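Local coordinates for uncharacterized protein (Leptospirillum rubarum, PDB 3O2I) that is of unknown function but forms a two-chain assembly in which a small antiparallel sheet, backed by helices, runs on from one subunit into the other, at residues I29-V33 with W51-F56; L45-W51 with H87-A92. One frame throughout, in Å; residues are numbered along the deposited sequence.

Contact 1: residues I29-V33 with W51-F56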
loop_
_atom_site.group_PDB
_atom_site.type_symbol
_atom_site.label_atom_id
_atom_site.label_comp_id
_atom_site.label_asym_id
_atom_site.label_seq_id
_atom_site.Cartn_x
_atom_site.Cartn_y
_atom_site.Cartn_z
ATOM N N ILE B 29 -3.000 1.533 6.903
ATOM C CA ILE B 29 -3.124 2.102 5.565
ATOM C C ILE B 29 -4.536 1.953 5.003
ATOM O O ILE B 29 -5.081 0.842 4.983
ATOM C CB ILE B 29 -2.145 1.372 4.596
ATOM C CG1 ILE B 29 -0.701 1.437 5.148
ATOM C CG2 ILE B 29 -2.263 1.939 3.198
ATOM C CD1 ILE B 29 0.329 0.637 4.321
ATOM N N TYR B 30 -5.107 3.061 4.523
ATOM C CA TYR B 30 -6.428 3.060 3.902
ATOM C C TYR B 30 -6.343 3.579 2.475
ATOM O O TYR B 30 -6.028 4.746 2.239
ATOM C CB TYR B 30 -7.446 3.856 4.757
ATOM C CG TYR B 30 -7.609 3.180 6.082
ATOM C CD1 TYR B 30 -8.594 2.226 6.278
ATOM C CD2 TYR B 30 -6.721 3.426 7.113
ATOM C CE1 TYR B 30 -8.701 1.554 7.476
ATOM C CE2 TYR B 30 -6.830 2.770 8.313
ATOM C CZ TYR B 30 -7.813 1.828 8.482
ATOM O OH TYR B 30 -7.903 1.161 9.671
ATOM N N GLU B 31 -6.618 2.694 1.525
ATOM C CA GLU B 31 -6.561 3.056 0.122
ATOM C C GLU B 31 -7.941 3.276 -0.515
ATOM O O GLU B 31 -8.872 2.506 -0.289
ATOM C CB GLU B 31 -5.806 1.988 -0.659
ATOM C CG GLU B 31 -5.607 2.317 -2.117
ATOM C CD GLU B 31 -4.978 1.155 -2.885
ATOM O OE1 GLU B 31 -4.917 0.038 -2.330
ATOM O OE2 GLU B 31 -4.542 1.368 -4.035
ATOM N N LEU B 32 -8.037 4.323 -1.331
ATOM C CA LEU B 32 -9.230 4.612 -2.126
ATOM C C LEU B 32 -8.863 4.524 -3.596
ATOM O O LEU B 32 -7.892 5.144 -4.048
ATOM C CB LEU B 32 -9.750 6.017 -1.817
ATOM C CG LEU B 32 -10.225 6.307 -0.391
ATOM C CD1 LEU B 32 -10.360 7.800 -0.159
ATOM C CD2 LEU B 32 -11.535 5.609 -0.093
ATOM N N VAL B 33 -9.639 3.754 -4.346
ATOM C CA VAL B 33 -9.330 3.514 -5.748
ATOM C C VAL B 33 -10.440 4.023 -6.682
ATOM O O VAL B 33 -11.621 3.743 -6.473
ATOM C CB VAL B 33 -9.108 2.017 -6.003
ATOM C CG1 VAL B 33 -8.856 1.760 -7.477
ATOM C CG2 VAL B 33 -7.934 1.480 -5.135
ATOM N N TRP B 51 -9.328 1.134 11.808
ATOM C CA TRP B 51 -10.750 1.309 11.567
ATOM C C TRP B 51 -11.234 0.013 10.955
ATOM O O TRP B 51 -10.638 -0.462 9.988
ATOM C CB TRP B 51 -10.996 2.448 10.578
ATOM C CG TRP B 51 -10.493 3.795 11.006
ATOM C CD1 TRP B 51 -9.205 4.240 10.954
ATOM C CD2 TRP B 51 -11.274 4.884 11.526
ATOM N NE1 TRP B 51 -9.133 5.534 11.424
ATOM C CE2 TRP B 51 -10.389 5.951 11.776
ATOM C CE3 TRP B 51 -12.633 5.055 11.809
ATOM C CZ2 TRP B 51 -10.820 7.173 12.304
ATOM C CZ3 TRP B 51 -13.060 6.273 12.327
ATOM C CH2 TRP B 51 -12.155 7.314 12.569
ATOM N N THR B 52 -12.291 -0.571 11.518
ATOM C CA THR B 52 -12.926 -1.746 10.920
ATOM C C THR B 52 -13.374 -1.409 9.489
ATOM O O THR B 52 -13.451 -0.239 9.122
ATOM C CB THR B 52 -14.174 -2.174 11.714
ATOM O OG1 THR B 52 -15.268 -1.343 11.327
ATOM C CG2 THR B 52 -13.948 -2.037 13.233
ATOM N N GLU B 53 -13.667 -2.424 8.683
ATOM C CA GLU B 53 -14.108 -2.172 7.311
ATOM C C GLU B 53 -15.429 -1.381 7.302
ATOM O O GLU B 53 -15.601 -0.439 6.524
ATOM C CB GLU B 53 -14.243 -3.481 6.513
ATOM C CG GLU B 53 -14.263 -3.307 4.971
ATOM C CD GLU B 53 -12.870 -3.061 4.358
ATOM O OE1 GLU B 53 -11.878 -2.960 5.123
ATOM O OE2 GLU B 53 -12.769 -2.980 3.106
ATOM N N ASP B 54 -16.351 -1.747 8.182
ATOM C CA ASP B 54 -17.633 -1.035 8.269
ATOM C C ASP B 54 -17.473 0.427 8.673
ATOM O O ASP B 54 -18.112 1.308 8.102
ATOM C CB ASP B 54 -18.587 -1.755 9.211
ATOM C CG ASP B 54 -19.173 -2.988 8.586
ATOM O OD1 ASP B 54 -18.943 -3.184 7.375
ATOM O OD2 ASP B 54 -19.859 -3.756 9.291
ATOM N N GLU B 55 -16.603 0.685 9.641
ATOM C CA GLU B 55 -16.299 2.055 10.039
ATOM C C GLU B 55 -15.738 2.829 8.846
ATOM O O GLU B 55 -16.110 3.979 8.602
ATOM C CB GLU B 55 -15.300 2.059 11.202
ATOM C CG GLU B 55 -15.922 1.737 12.570
ATOM C CD GLU B 55 -14.873 1.621 13.667
ATOM O OE1 GLU B 55 -13.735 1.175 13.378
ATOM O OE2 GLU B 55 -15.185 1.979 14.813
ATOM N N PHE B 56 -14.840 2.180 8.107
ATOM C CA PHE B 56 -14.237 2.754 6.903
ATOM C C PHE B 56 -15.296 3.174 5.869
ATOM O O PHE B 56 -15.293 4.315 5.406
ATOM C CB PHE B 56 -13.232 1.751 6.309
ATOM C CG PHE B 56 -12.393 2.297 5.185
ATOM C CD1 PHE B 56 -12.231 3.658 5.011
ATOM C CD2 PHE B 56 -11.741 1.426 4.305
ATOM C CE1 PHE B 56 -11.463 4.155 3.970
ATOM C CE2 PHE B 56 -10.970 1.913 3.274
ATOM C CZ PHE B 56 -10.824 3.280 3.103
#

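Contact 2: residues L45-W51 with H87-A92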
loop_
_atom_site.group_PDB
_atom_site.type_symbol
_atom_site.label_atom_id
_atom_site.label_comp_id
_atom_site.label_asym_id
_atom_site.label_seq_id
_atom_site.Cartn_x
_atom_site.Cartn_y
_atom_site.Cartn_z
ATOM N N LEU B 45 -4.059 6.566 2.276
ATOM C CA LEU B 45 -4.139 7.342 3.514
ATOM C C LEU B 45 -3.608 6.539 4.697
ATOM O O LEU B 45 -3.755 5.325 4.754
ATOM C CB LEU B 45 -5.580 7.741 3.806
ATOM C CG LEU B 45 -6.332 8.521 2.726
ATOM C CD1 LEU B 45 -7.710 8.914 3.262
ATOM C CD2 LEU B 45 -5.559 9.752 2.308
ATOM N N LEU B 46 -3.013 7.235 5.651
ATOM C CA LEU B 46 -2.467 6.604 6.841
ATOM C C LEU B 46 -3.232 7.058 8.057
ATOM O O LEU B 46 -3.632 8.214 8.135
ATOM C CB LEU B 46 -1.003 7.020 7.027
ATOM C CG LEU B 46 0.093 6.256 6.301
ATOM C CD1 LEU B 46 -0.498 5.364 5.227
ATOM C CD2 LEU B 46 1.147 7.224 5.749
ATOM N N HIS B 47 -3.418 6.156 9.012
ATOM C CA HIS B 47 -3.964 6.537 10.314
ATOM C C HIS B 47 -3.279 5.745 11.422
ATOM O O HIS B 47 -2.921 4.586 11.230
ATOM C CB HIS B 47 -5.474 6.307 10.371
ATOM C CG HIS B 47 -6.169 7.145 11.394
ATOM N ND1 HIS B 47 -6.050 6.917 12.749
ATOM C CD2 HIS B 47 -6.984 8.221 11.263
ATOM C CE1 HIS B 47 -6.761 7.816 13.408
ATOM N NE2 HIS B 47 -7.329 8.624 12.531
ATOM N N SER B 48 -3.100 6.375 12.578
ATOM C CA SER B 48 -2.481 5.702 13.712
ATOM C C SER B 48 -3.389 4.643 14.326
ATOM O O SER B 48 -2.915 3.755 15.027
ATOM C CB SER B 48 -2.007 6.703 14.777
ATOM O OG SER B 48 -3.086 7.412 15.360
ATOM N N GLU B 49 -4.690 4.728 14.061
ATOM C CA GLU B 49 -5.616 3.735 14.602
ATOM C C GLU B 49 -6.220 2.815 13.550
ATOM O O GLU B 49 -6.245 3.136 12.363
ATOM C CB GLU B 49 -6.721 4.394 15.429
ATOM C CG GLU B 49 -6.230 4.959 16.754
ATOM C CD GLU B 49 -7.294 4.878 17.837
ATOM O OE1 GLU B 49 -8.173 5.768 17.891
ATOM O OE2 GLU B 49 -7.259 3.912 18.628
ATOM N N TYR B 50 -6.688 1.656 14.005
ATOM C CA TYR B 50 -7.356 0.707 13.131
ATOM C C TYR B 50 -8.835 1.046 13.034
ATOM O O TYR B 50 -9.508 1.241 14.046
ATOM C CB TYR B 50 -7.186 -0.725 13.648
ATOM C CG TYR B 50 -8.071 -1.732 12.943
ATOM C CD1 TYR B 50 -9.140 -2.329 13.603
ATOM C CD2 TYR B 50 -7.847 -2.071 11.605
ATOM C CE1 TYR B 50 -9.965 -3.245 12.955
ATOM C CE2 TYR B 50 -8.670 -2.980 10.945
ATOM C CZ TYR B 50 -9.723 -3.566 11.623
ATOM O OH TYR B 50 -10.533 -4.468 10.965
ATOM N N TRP B 51 -9.328 1.134 11.808
ATOM C CA TRP B 51 -10.750 1.309 11.567
ATOM C C TRP B 51 -11.234 0.013 10.955
ATOM O O TRP B 51 -10.638 -0.462 9.988
ATOM C CB TRP B 51 -10.996 2.448 10.578
ATOM C CG TRP B 51 -10.493 3.795 11.006
ATOM C CD1 TRP B 51 -9.205 4.240 10.954
ATOM C CD2 TRP B 51 -11.274 4.884 11.526
ATOM N NE1 TRP B 51 -9.133 5.534 11.424
ATOM C CE2 TRP B 51 -10.389 5.951 11.776
ATOM C CE3 TRP B 51 -12.633 5.055 11.809
ATOM C CZ2 TRP B 51 -10.820 7.173 12.304
ATOM C CZ3 TRP B 51 -13.060 6.273 12.327
ATOM C CH2 TRP B 51 -12.155 7.314 12.569
ATOM N N HIS B 87 -10.711 13.652 10.239
ATOM C CA HIS B 87 -10.462 12.474 11.063
ATOM C C HIS B 87 -8.987 12.100 11.258
ATOM O O HIS B 87 -8.680 11.052 11.828
ATOM C CB HIS B 87 -11.274 11.283 10.546
ATOM C CG HIS B 87 -12.738 11.384 10.836
ATOM N ND1 HIS B 87 -13.263 11.166 12.091
ATOM C CD2 HIS B 87 -13.789 11.681 10.035
ATOM C CE1 HIS B 87 -14.575 11.321 12.052
ATOM N NE2 HIS B 87 -14.919 11.637 10.816
ATOM N N GLY B 88 -8.084 12.959 10.800
ATOM C CA GLY B 88 -6.673 12.811 11.116
ATOM C C GLY B 88 -5.887 11.841 10.248
ATOM O O GLY B 88 -4.782 11.436 10.620
ATOM N N PHE B 89 -6.446 11.467 9.101
ATOM C CA PHE B 89 -5.715 10.676 8.116
ATOM C C PHE B 89 -4.655 11.562 7.469
ATOM O O PHE B 89 -4.870 12.761 7.259
ATOM C CB PHE B 89 -6.655 10.147 7.026
ATOM C CG PHE B 89 -7.618 9.087 7.495
ATOM C CD1 PHE B 89 -7.336 7.745 7.309
ATOM C CD2 PHE B 89 -8.828 9.436 8.085
ATOM C CE1 PHE B 89 -8.222 6.769 7.728
ATOM C CE2 PHE B 89 -9.726 8.459 8.506
ATOM C CZ PHE B 89 -9.424 7.131 8.339
ATOM N N VAL B 90 -3.502 10.982 7.164
ATOM C CA VAL B 90 -2.469 11.712 6.442
ATOM C C VAL B 90 -2.264 11.001 5.119
ATOM O O VAL B 90 -2.205 9.775 5.078
ATOM C CB VAL B 90 -1.145 11.818 7.249
ATOM C CG1 VAL B 90 -1.416 12.425 8.606
ATOM C CG2 VAL B 90 -0.500 10.472 7.421
ATOM N N GLU B 91 -2.210 11.761 4.030
ATOM C CA GLU B 91 -2.069 11.149 2.715
ATOM C C GLU B 91 -0.620 10.786 2.459
ATOM O O GLU B 91 0.271 11.605 2.667
ATOM C CB GLU B 91 -2.562 12.078 1.609
ATOM C CG GLU B 91 -2.500 11.451 0.215
ATOM C CD GLU B 91 -3.054 12.361 -0.869
ATOM O OE1 GLU B 91 -3.273 13.560 -0.588
ATOM O OE2 GLU B 91 -3.267 11.875 -2.001
ATOM N N ALA B 92 -0.394 9.554 2.013
ATOM C CA ALA B 92 0.946 9.094 1.645
ATOM C C ALA B 92 1.208 9.497 0.207
ATOM O O ALA B 92 0.266 9.760 -0.552
ATOM C CB ALA B 92 1.049 7.598 1.795
#

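Contact 1: residues I29-V33 with W51-F56
Tyr-30 reaches from strand 28-35 into the hollow between Trp-51, just ahead of helix 53-63, and Phe-56 in its first turn. Its CG lies anti to its own carbonyl carbon (chi1 -63°), which carries the ring out toward Phe-56 and Trp-51. The CD1 edge of this ring sits over the centre of one Phe-56 face, 3.8 Å from Phe-56 CD2, with the planes at 73°: an edge-to-face pair. Tyr-30 CB lies on the same ring near Phe-56 CZ, so the tyrosine covers this face from its CZ rim to its centre. Farther along the strand, Leu-32 CD2 comes within 4.0 Å of Phe-56 CZ, while the Glu-31 carbonyl oxygen meets the edge of the Phe-56 ring. At the other end the roles change, for here the edge of Trp-51 is offset toward the tyrosine face, with Trp-51 CD1 3.7 Å from Tyr-30 CZ. The phenol oxygen is fixed by a nearly straight hydrogen bond, Trp-51 N to Tyr-30 OH at 2.6 Å with 170° at the hydrogen. A phenylalanine at Tyr-30 would probably keep much of the ring packing but leave Trp-51 N without its acceptor. Just beyond, Glu-55 N donates to Thr-52 OG1 (3.0 Å) and Thr-52 N to Glu-55 OE1 (2.9 Å). Gln-96 of the second subunit bonds to Trp-51 O, and Ile-98 of that subunit packs on Phe-56. The whole is an aromatic cluster seating a helix, begun by a capping box, against a strand.

Contact 2: residues L45-W51 with H87-A92
Leu-46 and Val-90 form an antiparallel hydrogen-bonded pair, their CA atoms 5.1 Å apart, with Leu-46 N donating to Val-90 O and Val-90 N to Leu-46 O. Leu-45 and Glu-91 follow as a non-hydrogen-bonded pair. On the Leu-46 face, Leu-46 CB lies 3.5 Å from Val-90 CG2, and Leu-46 CD2 reaches the methyl of Ala-92. On the Leu-45 face, Leu-45 CD2 rests against the Glu-91 stem and Leu-45 CB against Phe-89 CD1.

At the end of the strand, His-47 turns its CD2 edge over the centre of the Phe-89 ring, planes at 68°. With CG anti to its backbone N (chi1 -157°), its imidazole also reaches back, NE2 donating to His-87 O at 2.9 Å, in the ring plane though bent to 138° at the hydrogen. Its ND1 accepts Glu-49 N at 2.9 Å, so bonds at both nitrogens fix the ring's rotation. Trp-51 NE1 stands over the centre of the His-47 ring, and Phe-89 CZ lies over a face of the indole near its rim, 3.5 Å from Trp-51 NE1, the planes near parallel but slid apart; the CH2 end points toward the His-87 face. The four rings form an aromatic cluster beside the short antiparallel pairing.

Leu-83 of helix 72-87 packs on both Leu-45 and Phe-89, while Leu-59 of helix 53-63 touches Trp-51, His-87 and Phe-89; Glu-62 of that helix accepts from His-87 NE2.

Contacts 1 and 2 have centres about 9 Å apart and share Trp-51, whose backbone N and CD1 edge meet Tyr-30 in the first while the rest of its indole packs in the second. Strands 28-35 and 41-47 are neighbours in one sheet, and Tyr-30 N lies 2.6 Å from Leu-45 O, a probable hydrogen bond joining the two contacts through the backbone. Their aromatic groups meet directly: Tyr-30 CD2 is 3.7 Å from Phe-89 CE1, making one continuous run of rings from Phe-56 to His-87. Both contacts touch the second subunit, where strand 28-35 pairs in a parallel ladder. The dithiothreitol seen in the crystal binds elsewhere, at Lys-106, Thr-107 and Arg-110, residues belonging to neither contact.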